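Local coordinates for UPF0249 protein EF_3048 (Enterococcus faecalis, PDB 2I5I) that probably removes acetyl groups from acetylated carbohydrates, a magnesium-dependent hydrolytic step in the breakdown of oligosaccharides, at residues Tyr16-Thr21 with Phe217-Leu222; Ile8-Asp13 with Val33-Ala38; Leu147-Gln152 with Tyr171-Thr176. All coordinates share one frame; numbering follows the deposited sequence. Where two conformers were deposited one is given.

Interactions 1 and 2 share a structural unit: helix 18-29, whose first turn enters interaction 1, connects the two parallel strands paired in interaction 2. They touch where Val20 CG1 packs 3.4 Å from Asp13 O. Interaction 2 lies deepest, its centre about 6 Å from that of the chain, and is mainly backbone pairing backed by hydroxyl and amide groups. Interaction 1, about 16 Å out, is nonetheless buried, partly beneath a second subunit, and depends on one carboxylate meeting two helix starts. Interaction 3, on the opposite side of the chain's centre from interaction 1, is partly exposed; there a salt bridge and a small apolar patch hold a loop to helix 138-151.

Interaction 1. Residues Tyr16-Thr21 with Phe217-Leu222; sequences YTPAVT and FIDTIL
The carboxylate of Asp219 faces Thr17 and Ala19 at the start of helix 18-29 while capping its own helix. Its OD1 accepts the backbone N of Leu222 at 2.9 Å, the capping bond expected of an N-cap residue of helix 220-225. Its OD2 takes the backbone N of Ala19 at 3.0 Å, in the first turn of helix 18-29; that bond is fairly straight (157° at the hydrogen), but the donor stands well above the carboxylate plane. The side-chain torsion suits this double role: CG lies between the backbone N and the carbonyl carbon of Asp219 (chi1 51°), which folds the carboxylate back over its own helix start. The two amide groups would be expected to favour its negative charge. Thr17, the N-cap of helix 18-29, also points OG1 at OD1 of Asp219, but the 2.5 Å separation is very short and belongs to one of two modelled conformers, so its detail is doubtful.

Ala19 fits closely against the loop, with CB 3.3 Å from Asp219 CG, while its O accepts Phe217 N at 3.0 Å. Leu222 extends with CG anti to its backbone N (chi1 174°) and splits its methyl groups between two neighbours: CD2 meets Val20 CG2 at 4.0 Å, and CD1 lies 4.2 Å from Tyr16 CE2. These side chains cross at roughly right angles.

The contact joins the starts of helices 18-29 and 220-225, about 200 residues apart in sequence. Arg232 of helix 231-239 packs on both Tyr16 and Leu222, and the Phe217 ring leads away to Gln22 and Glu26, farther along helix 18-29. A second subunit packs here, and its Phe217 lies on Ala19 and on Phe217 of this chain.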
loop_
_atom_site.group_PDB
_atom_site.type_symbol
_atom_site.label_atom_id
_atom_site.label_comp_id
_atom_site.label_asym_id
_atom_site.label_seq_id
_atom_site.Cartn_x
_atom_site.Cartn_y
_atom_site.Cartn_z
ATOM N N TYR A 16 11.028 -16.780 12.358
ATOM C CA TYR A 16 11.487 -17.375 13.602
ATOM C C TYR A 16 11.147 -16.448 14.762
ATOM O O TYR A 16 10.474 -16.800 15.735
ATOM C CB TYR A 16 12.973 -17.666 13.498
ATOM C CG TYR A 16 13.575 -18.585 14.531
ATOM C CD1 TYR A 16 12.800 -19.396 15.352
ATOM C CD2 TYR A 16 14.954 -18.628 14.671
ATOM C CE1 TYR A 16 13.409 -20.218 16.279
ATOM C CE2 TYR A 16 15.564 -19.457 15.599
ATOM C CZ TYR A 16 14.780 -20.249 16.402
ATOM O OH TYR A 16 15.385 -21.077 17.330
ATOM N N THR A 17 11.649 -15.217 14.668
ATOM C CA THR A 17 11.297 -14.158 15.617
ATOM C C THR A 17 11.206 -12.828 14.867
ATOM O O THR A 17 11.761 -12.690 13.770
ATOM C CB THR A 17 12.234 -14.073 16.823
ATOM O OG1 THR A 17 13.173 -13.011 16.668
ATOM C CG2 THR A 17 13.194 -15.255 17.029
ATOM N N PRO A 18 10.515 -11.837 15.410
ATOM C CA PRO A 18 10.425 -10.532 14.727
ATOM C C PRO A 18 11.748 -9.942 14.270
ATOM O O PRO A 18 11.838 -9.401 13.173
ATOM C CB PRO A 18 9.781 -9.647 15.822
ATOM C CG PRO A 18 8.871 -10.626 16.508
ATOM C CD PRO A 18 9.766 -11.849 16.661
ATOM N N ALA A 19 12.828 -9.992 15.046
ATOM C CA ALA A 19 14.103 -9.450 14.643
ATOM C C ALA A 19 14.850 -10.307 13.618
ATOM O O ALA A 19 15.603 -9.785 12.808
ATOM C CB ALA A 19 15.039 -9.275 15.842
ATOM N N VAL A 20 14.648 -11.622 13.676
ATOM C CA VAL A 20 15.212 -12.471 12.633
ATOM C C VAL A 20 14.560 -12.053 11.313
ATOM O O VAL A 20 15.284 -11.738 10.378
ATOM C CB VAL A 20 15.003 -13.966 12.908
ATOM C CG1 VAL A 20 15.401 -14.769 11.666
ATOM C CG2 VAL A 20 15.808 -14.435 14.108
ATOM N N THR A 21 13.235 -12.011 11.254
ATOM C CA THR A 21 12.504 -11.608 10.050
ATOM C C THR A 21 13.032 -10.289 9.502
ATOM O O THR A 21 13.289 -10.095 8.313
ATOM C CB THR A 21 11.010 -11.520 10.347
ATOM O OG1 THR A 21 10.532 -12.878 10.589
ATOM C CG2 THR A 21 10.180 -10.951 9.208
ATOM N N PHE A 217 18.637 -9.663 12.937
ATOM C CA PHE A 217 18.845 -8.717 14.008
ATOM C C PHE A 217 18.586 -9.500 15.292
ATOM O O PHE A 217 17.910 -10.531 15.257
ATOM C CB PHE A 217 17.951 -7.485 13.911
ATOM C CG PHE A 217 18.137 -6.658 12.656
ATOM C CD1 PHE A 217 19.340 -6.518 11.987
ATOM C CD2 PHE A 217 17.058 -5.969 12.101
ATOM C CE1 PHE A 217 19.441 -5.706 10.857
ATOM C CE2 PHE A 217 17.128 -5.183 10.980
ATOM C CZ PHE A 217 18.342 -5.071 10.332
ATOM N N ILE A 218 19.098 -9.021 16.406
ATOM C CA ILE A 218 18.887 -9.692 17.688
ATOM C C ILE A 218 17.728 -9.057 18.461
ATOM O O ILE A 218 17.684 -7.824 18.596
ATOM C CB ILE A 218 20.144 -9.679 18.575
ATOM C CG1 ILE A 218 21.419 -10.227 17.944
ATOM C CG2 ILE A 218 19.874 -10.440 19.868
ATOM C CD1 ILE A 218 21.213 -11.303 16.911
ATOM N N ASP A 219 16.844 -9.918 18.947
ATOM C CA ASP A 219 15.796 -9.563 19.909
ATOM C C ASP A 219 15.913 -10.537 21.080
ATOM O O ASP A 219 16.694 -11.499 21.050
ATOM C CB ASP A 219 14.393 -9.515 19.363
ATOM C CG ASP A 219 13.845 -10.686 18.572
ATOM O OD1 ASP A 219 14.486 -11.752 18.425
ATOM O OD2 ASP A 219 12.723 -10.537 18.037
ATOM N N THR A 220 15.189 -10.289 22.159
ATOM C CA THR A 220 15.286 -11.249 23.260
ATOM C C THR A 220 14.691 -12.592 22.835
ATOM O O THR A 220 15.119 -13.618 23.342
ATOM C CB THR A 220 14.546 -10.782 24.520
ATOM O OG1 THR A 220 13.182 -10.494 24.170
ATOM C CG2 THR A 220 15.133 -9.485 25.053
ATOM N N ILE A 221 13.708 -12.551 21.939
ATOM C CA ILE A 221 13.072 -13.810 21.522
ATOM C C ILE A 221 14.135 -14.697 20.887
ATOM O O ILE A 221 14.252 -15.870 21.236
ATOM C CB ILE A 221 11.877 -13.584 20.600
ATOM C CG1 ILE A 221 10.835 -12.628 21.207
ATOM C CG2 ILE A 221 11.185 -14.876 20.200
ATOM C CD1 ILE A 221 10.326 -11.675 20.157
ATOM N N LEU A 222 14.955 -14.176 19.978
ATOM C CA LEU A 222 16.030 -15.004 19.433
ATOM C C LEU A 222 16.969 -15.482 20.528
ATOM O O LEU A 222 17.352 -16.654 20.599
ATOM C CB LEU A 222 16.802 -14.226 18.367
ATOM C CG LEU A 222 18.048 -14.917 17.811
ATOM C CD1 LEU A 222 17.706 -16.257 17.189
ATOM C CD2 LEU A 222 18.739 -14.000 16.809
#

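Interaction 2. Residues Ile8-Asp13 with Val33-Ala38; sequences IINADD and VTSTTA
Val33 leads the segment in by laying CG1 3.9 Å from Ala11 CB, its methyl placed anti to the backbone N (chi1 172°); Ile9 CG2 lies near the same valine. Thr34 then gives its backbone N to Ile9 O at 2.9 Å. That oxygen has a second donor, Ser35 N, so one carbonyl anchors two successive amides where the strand begins. The hydroxyl of Thr34 turns to Ala256 O.

From Ser35 onward the pairing is parallel, with Asn10 opposite Ser35 and Ala11 opposite Thr36. Ser35 O accepts Ala11 N at 2.9 Å along a nearly straight bond (167°), while its OG donates to Asn10 OD1 at 2.7 Å, adding a side-chain bond beside the backbone ladder. The axes of strands 8-11 and 35-38 differ by 35°, a marked twist. Helix 18-29 connects these neighbours as a beta-alpha-beta crossover, and its Ile24 packs on Ala11 and Thr36. The curled parallel sheet is consistent with the distorted beta/alpha barrel of YdjC-type deacetylases.

Thr36 directs OG1 back to the partner strand and donates to Ala11 O at 2.6 Å. The next amide, Thr37 N, reaches the same oxygen at 3.1 Å from the opposite face of its carbonyl plane. On the face carrying Asn10, Thr37 OG1 receives only a weak bond from Asn10 ND2, 3.4 Å away; Asp128 OD2 is its stronger partner. Thr37 O in turn receives a weak bond from Asp13 N, past the corner that the chain turns at Asp12. The Asp13 carboxylate pairs with Arg232 and lies near His130, a predicted magnesium ligand; with His64 these residues may outline a vacant metal site.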
loop_
_atom_site.group_PDB
_atom_site.type_symbol
_atom_site.label_atom_id
_atom_site.label_comp_id
_atom_site.label_asym_id
_atom_site.label_seq_id
_atom_site.Cartn_x
_atom_site.Cartn_y
_atom_site.Cartn_z
ATOM N N ILE A 8 21.630 -19.275 -5.603
ATOM C CA ILE A 8 20.564 -19.031 -4.659
ATOM C C ILE A 8 21.239 -18.843 -3.303
ATOM O O ILE A 8 21.975 -19.709 -2.824
ATOM C CB ILE A 8 19.580 -20.204 -4.647
ATOM C CG1 ILE A 8 18.929 -20.496 -5.993
ATOM C CG2 ILE A 8 18.543 -19.992 -3.555
ATOM C CD1 ILE A 8 18.170 -21.803 -6.007
ATOM N N ILE A 9 21.035 -17.704 -2.684
ATOM C CA ILE A 9 21.477 -17.326 -1.350
ATOM C C ILE A 9 20.212 -17.231 -0.514
ATOM O O ILE A 9 19.378 -16.350 -0.663
ATOM C CB ILE A 9 22.288 -16.020 -1.341
ATOM C CG1 ILE A 9 23.443 -16.101 -2.321
ATOM C CG2 ILE A 9 22.779 -15.664 0.050
ATOM C CD1 ILE A 9 24.344 -14.901 -2.407
ATOM N N ASN A 10 20.069 -18.252 0.333
ATOM C CA ASN A 10 18.802 -18.450 1.030
ATOM C C ASN A 10 19.037 -18.281 2.520
ATOM O O ASN A 10 19.864 -18.963 3.123
ATOM C CB ASN A 10 18.184 -19.833 0.764
ATOM C CG ASN A 10 16.832 -19.989 1.439
ATOM O OD1 ASN A 10 15.769 -19.811 0.827
ATOM N ND2 ASN A 10 16.886 -20.338 2.706
ATOM N N ALA A 11 18.256 -17.370 3.090
ATOM C CA ALA A 11 18.287 -17.143 4.529
ATOM C C ALA A 11 17.335 -18.098 5.225
ATOM O O ALA A 11 16.127 -18.065 4.980
ATOM C CB ALA A 11 17.899 -15.700 4.849
ATOM N N ASP A 12 17.840 -18.957 6.097
ATOM C CA ASP A 12 16.960 -19.826 6.859
ATOM C C ASP A 12 16.311 -19.083 8.034
ATOM O O ASP A 12 16.865 -18.100 8.544
ATOM C CB ASP A 12 17.760 -21.041 7.347
ATOM C CG ASP A 12 18.268 -21.911 6.213
ATOM O OD1 ASP A 12 18.078 -21.561 5.028
ATOM O OD2 ASP A 12 18.871 -22.968 6.512
ATOM N N ASP A 13 15.133 -19.526 8.434
ATOM C CA ASP A 13 14.453 -19.149 9.658
ATOM C C ASP A 13 13.605 -17.887 9.548
ATOM O O ASP A 13 13.351 -17.219 10.554
ATOM C CB ASP A 13 15.462 -18.966 10.806
ATOM C CG ASP A 13 16.144 -20.252 11.234
ATOM O OD1 ASP A 13 15.585 -21.319 10.910
ATOM O OD2 ASP A 13 17.222 -20.219 11.879
ATOM N N VAL A 33 21.038 -11.643 -0.348
ATOM C CA VAL A 33 20.065 -12.695 -0.061
ATOM C C VAL A 33 18.934 -12.626 -1.083
ATOM O O VAL A 33 18.292 -11.588 -1.279
ATOM C CB VAL A 33 19.492 -12.615 1.363
ATOM C CG1 VAL A 33 18.341 -13.594 1.546
ATOM C CG2 VAL A 33 20.599 -12.849 2.386
ATOM N N THR A 34 18.676 -13.735 -1.781
ATOM C CA THR A 34 17.652 -13.712 -2.825
ATOM C C THR A 34 16.409 -14.502 -2.482
ATOM O O THR A 34 15.374 -14.423 -3.174
ATOM C CB THR A 34 18.218 -14.300 -4.151
ATOM O OG1 THR A 34 18.313 -15.714 -3.924
ATOM C CG2 THR A 34 19.607 -13.803 -4.472
ATOM N N SER A 35 16.477 -15.263 -1.409
ATOM C CA SER A 35 15.450 -16.184 -0.967
ATOM C C SER A 35 15.487 -16.385 0.537
ATOM O O SER A 35 16.533 -16.130 1.155
ATOM C CB SER A 35 15.710 -17.509 -1.693
ATOM O OG SER A 35 14.791 -18.507 -1.304
ATOM N N THR A 36 14.390 -16.851 1.095
ATOM C CA THR A 36 14.329 -17.282 2.484
ATOM C C THR A 36 13.372 -18.454 2.609
ATOM O O THR A 36 12.518 -18.678 1.739
ATOM C CB THR A 36 13.916 -16.116 3.396
ATOM O OG1 THR A 36 14.084 -16.406 4.794
ATOM C CG2 THR A 36 12.436 -15.811 3.161
ATOM N N THR A 37 13.506 -19.174 3.714
ATOM C CA THR A 37 12.524 -20.228 4.019
ATOM C C THR A 37 11.973 -19.995 5.426
ATOM O O THR A 37 12.800 -19.722 6.304
ATOM C CB THR A 37 13.102 -21.639 3.898
ATOM O OG1 THR A 37 14.359 -21.739 4.564
ATOM C CG2 THR A 37 13.306 -21.935 2.411
ATOM N N ALA A 38 10.665 -20.079 5.525
ATOM C CA ALA A 38 9.883 -19.657 6.674
ATOM C C ALA A 38 9.286 -20.781 7.498
ATOM O O ALA A 38 8.847 -21.789 6.937
ATOM C CB ALA A 38 8.745 -18.771 6.146
#

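Interaction 3. Residues Leu147-Gln152 with Tyr171-Thr176; sequences LARKYQ and YQDVRT
Arg149 lays its aliphatic stem across Val174, with CG 3.5 Å from Val174 CG2, before its guanidinium reaches the loop beyond. CG stands anti to the carbonyl carbon (chi1 -52°), and the chain runs extended from there to NE, carrying the charged end past the valine to Asp173. The grip is side-on, with two nitrogens on one oxygen: NE meets Asp173 OD1 at 2.9 Å along a straight path (164°) on its syn lone pair, and NH2 meets the same OD1 at 3.1 Å. Guanidinium and carboxylate planes are 16° apart, nearly coplanar, and OD1 lies close to the guanidinium plane for both nitrogens.

NH2 shares its two hydrogens among three acceptors: Asp173 OD1, Leu170 O and, by a weak, bent bond, Tyr171 O, 3.0 Å away. Tyr171 O is already engaged by Val174 N, closing the type II' beta turn Tyr171-Val174, in which Asp173 is the third residue, its CB directed toward the helix. Next to the polar group, Ala148 CB packs 3.6 Å from Val174 CG1, with Leu145 of the same helix and Leu155 extending the apolar patch.

Helix 138-151 ends in a Schellman motif with Gln152, of positive phi, as its C-prime residue. The Gln152 side chain turns back so that NE2 donates to Arg149 O at 2.7 Å, in the carbonyl plane and on a lone pair.

The salt bridge is partly open to solvent, which would probably weaken its electrostatic pull. Its two-nitrogen geometry nevertheless fixes the guanidinium's rotation, while the buried valine and alanine supply the apolar half of the attachment between turn and helix.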
loop_
_atom_site.group_PDB
_atom_site.type_symbol
_atom_site.label_atom_id
_atom_site.label_comp_id
_atom_site.label_asym_id
_atom_site.label_seq_id
_atom_site.Cartn_x
_atom_site.Cartn_y
_atom_site.Cartn_z
ATOM N N LEU A 147 6.591 -35.384 -0.299
ATOM C CA LEU A 147 5.765 -34.157 -0.241
ATOM C C LEU A 147 6.138 -33.180 -1.350
ATOM O O LEU A 147 5.312 -32.402 -1.861
ATOM C CB LEU A 147 5.893 -33.579 1.168
ATOM C CG LEU A 147 5.158 -34.377 2.263
ATOM C CD1 LEU A 147 5.759 -34.144 3.637
ATOM C CD2 LEU A 147 3.686 -34.039 2.215
ATOM N N ALA A 148 7.379 -33.193 -1.796
ATOM C CA ALA A 148 7.842 -32.396 -2.924
ATOM C C ALA A 148 7.051 -32.787 -4.177
ATOM O O ALA A 148 6.617 -31.932 -4.951
ATOM C CB ALA A 148 9.326 -32.548 -3.186
ATOM N N ARG A 149 6.882 -34.115 -4.333
ATOM C CA ARG A 149 6.150 -34.588 -5.521
ATOM C C ARG A 149 4.674 -34.236 -5.396
ATOM O O ARG A 149 4.066 -33.815 -6.377
ATOM C CB ARG A 149 6.367 -36.091 -5.752
ATOM C CG ARG A 149 7.824 -36.487 -5.779
ATOM C CD ARG A 149 8.087 -37.983 -5.862
ATOM N NE ARG A 149 9.481 -38.164 -6.253
ATOM C CZ ARG A 149 10.464 -38.806 -5.669
ATOM N NH1 ARG A 149 10.298 -39.457 -4.525
ATOM N NH2 ARG A 149 11.658 -38.801 -6.247
ATOM N N LYS A 150 4.115 -34.370 -4.204
ATOM C CA LYS A 150 2.711 -34.144 -3.912
ATOM C C LYS A 150 2.343 -32.678 -4.146
ATOM O O LYS A 150 1.257 -32.412 -4.672
ATOM C CB LYS A 150 2.360 -34.540 -2.485
ATOM C CG LYS A 150 0.929 -34.222 -2.092
ATOM C CD LYS A 150 0.760 -34.282 -0.579
ATOM C CE LYS A 150 -0.698 -34.178 -0.173
ATOM N NZ LYS A 150 -0.973 -34.890 1.110
ATOM N N TYR A 151 3.263 -31.793 -3.755
ATOM C CA TYR A 151 2.946 -30.377 -3.955
ATOM C C TYR A 151 3.698 -29.806 -5.140
ATOM O O TYR A 151 3.503 -28.643 -5.495
ATOM C CB TYR A 151 3.231 -29.577 -2.667
ATOM C CG TYR A 151 2.235 -29.906 -1.586
ATOM C CD1 TYR A 151 1.010 -29.245 -1.539
ATOM C CD2 TYR A 151 2.480 -30.853 -0.613
ATOM C CE1 TYR A 151 0.081 -29.534 -0.556
ATOM C CE2 TYR A 151 1.570 -31.151 0.367
ATOM C CZ TYR A 151 0.362 -30.484 0.399
ATOM O OH TYR A 151 -0.537 -30.798 1.391
ATOM N N GLN A 152 4.543 -30.620 -5.783
ATOM C CA GLN A 152 5.201 -30.158 -6.998
ATOM C C GLN A 152 6.080 -28.943 -6.727
ATOM O O GLN A 152 5.941 -27.908 -7.363
ATOM C CB GLN A 152 4.192 -29.818 -8.097
ATOM C CG GLN A 152 3.604 -31.029 -8.792
ATOM C CD GLN A 152 4.647 -31.928 -9.436
ATOM O OE1 GLN A 152 5.216 -31.605 -10.479
ATOM N NE2 GLN A 152 4.904 -33.051 -8.776
ATOM N N TYR A 171 16.418 -38.062 -5.899
ATOM C CA TYR A 171 15.562 -36.914 -6.207
ATOM C C TYR A 171 14.756 -37.107 -7.485
ATOM O O TYR A 171 13.549 -36.879 -7.502
ATOM C CB TYR A 171 16.413 -35.636 -6.328
ATOM C CG TYR A 171 16.730 -34.980 -4.991
ATOM C CD1 TYR A 171 17.505 -35.633 -4.047
ATOM C CD2 TYR A 171 16.235 -33.712 -4.699
ATOM C CE1 TYR A 171 17.794 -35.046 -2.829
ATOM C CE2 TYR A 171 16.516 -33.105 -3.482
ATOM C CZ TYR A 171 17.290 -33.778 -2.565
ATOM O OH TYR A 171 17.594 -33.220 -1.352
ATOM N N GLN A 172 15.436 -37.495 -8.562
ATOM C CA GLN A 172 14.774 -37.832 -9.827
ATOM C C GLN A 172 13.965 -36.683 -10.402
ATOM O O GLN A 172 14.590 -35.757 -10.938
ATOM C CB GLN A 172 13.937 -39.101 -9.586
ATOM C CG GLN A 172 14.875 -40.295 -9.463
ATOM C CD GLN A 172 14.312 -41.529 -8.807
ATOM O OE1 GLN A 172 13.116 -41.776 -8.706
ATOM N NE2 GLN A 172 15.244 -42.363 -8.337
ATOM N N ASP A 173 12.650 -36.741 -10.323
ATOM C CA ASP A 173 11.750 -35.722 -10.821
ATOM C C ASP A 173 11.740 -34.463 -9.944
ATOM O O ASP A 173 11.343 -33.395 -10.430
ATOM C CB ASP A 173 10.326 -36.259 -10.918
ATOM C CG ASP A 173 9.785 -36.869 -9.641
ATOM O OD1 ASP A 173 10.553 -37.282 -8.756
ATOM O OD2 ASP A 173 8.543 -36.955 -9.510
ATOM N N VAL A 174 12.133 -34.608 -8.693
ATOM C CA VAL A 174 12.193 -33.471 -7.767
ATOM C C VAL A 174 13.452 -32.632 -7.979
ATOM O O VAL A 174 14.595 -33.007 -7.728
ATOM C CB VAL A 174 12.130 -33.920 -6.305
ATOM C CG1 VAL A 174 12.207 -32.707 -5.378
ATOM C CG2 VAL A 174 10.864 -34.706 -5.998
ATOM N N ARG A 175 13.256 -31.407 -8.463
ATOM C CA ARG A 175 14.359 -30.518 -8.788
ATOM C C ARG A 175 15.102 -29.984 -7.574
ATOM O O ARG A 175 14.485 -29.800 -6.517
ATOM C CB ARG A 175 13.767 -29.366 -9.620
ATOM C CG ARG A 175 13.325 -29.853 -10.997
ATOM C CD ARG A 175 12.997 -28.750 -11.974
ATOM N NE ARG A 175 14.174 -28.169 -12.613
ATOM C CZ ARG A 175 14.157 -27.058 -13.334
ATOM N NH1 ARG A 175 13.023 -26.403 -13.512
ATOM N NH2 ARG A 175 15.300 -26.645 -13.854
ATOM N N THR A 176 16.404 -29.737 -7.720
ATOM C CA THR A 176 17.226 -29.361 -6.574
ATOM C C THR A 176 18.498 -28.709 -7.068
ATOM O O THR A 176 18.951 -28.982 -8.194
ATOM C CB THR A 176 17.541 -30.593 -5.704
ATOM O OG1 THR A 176 18.257 -30.251 -4.518
ATOM C CG2 THR A 176 18.458 -31.547 -6.490
HETATM O O HOH W 1 7.123 -34.978 -9.655
#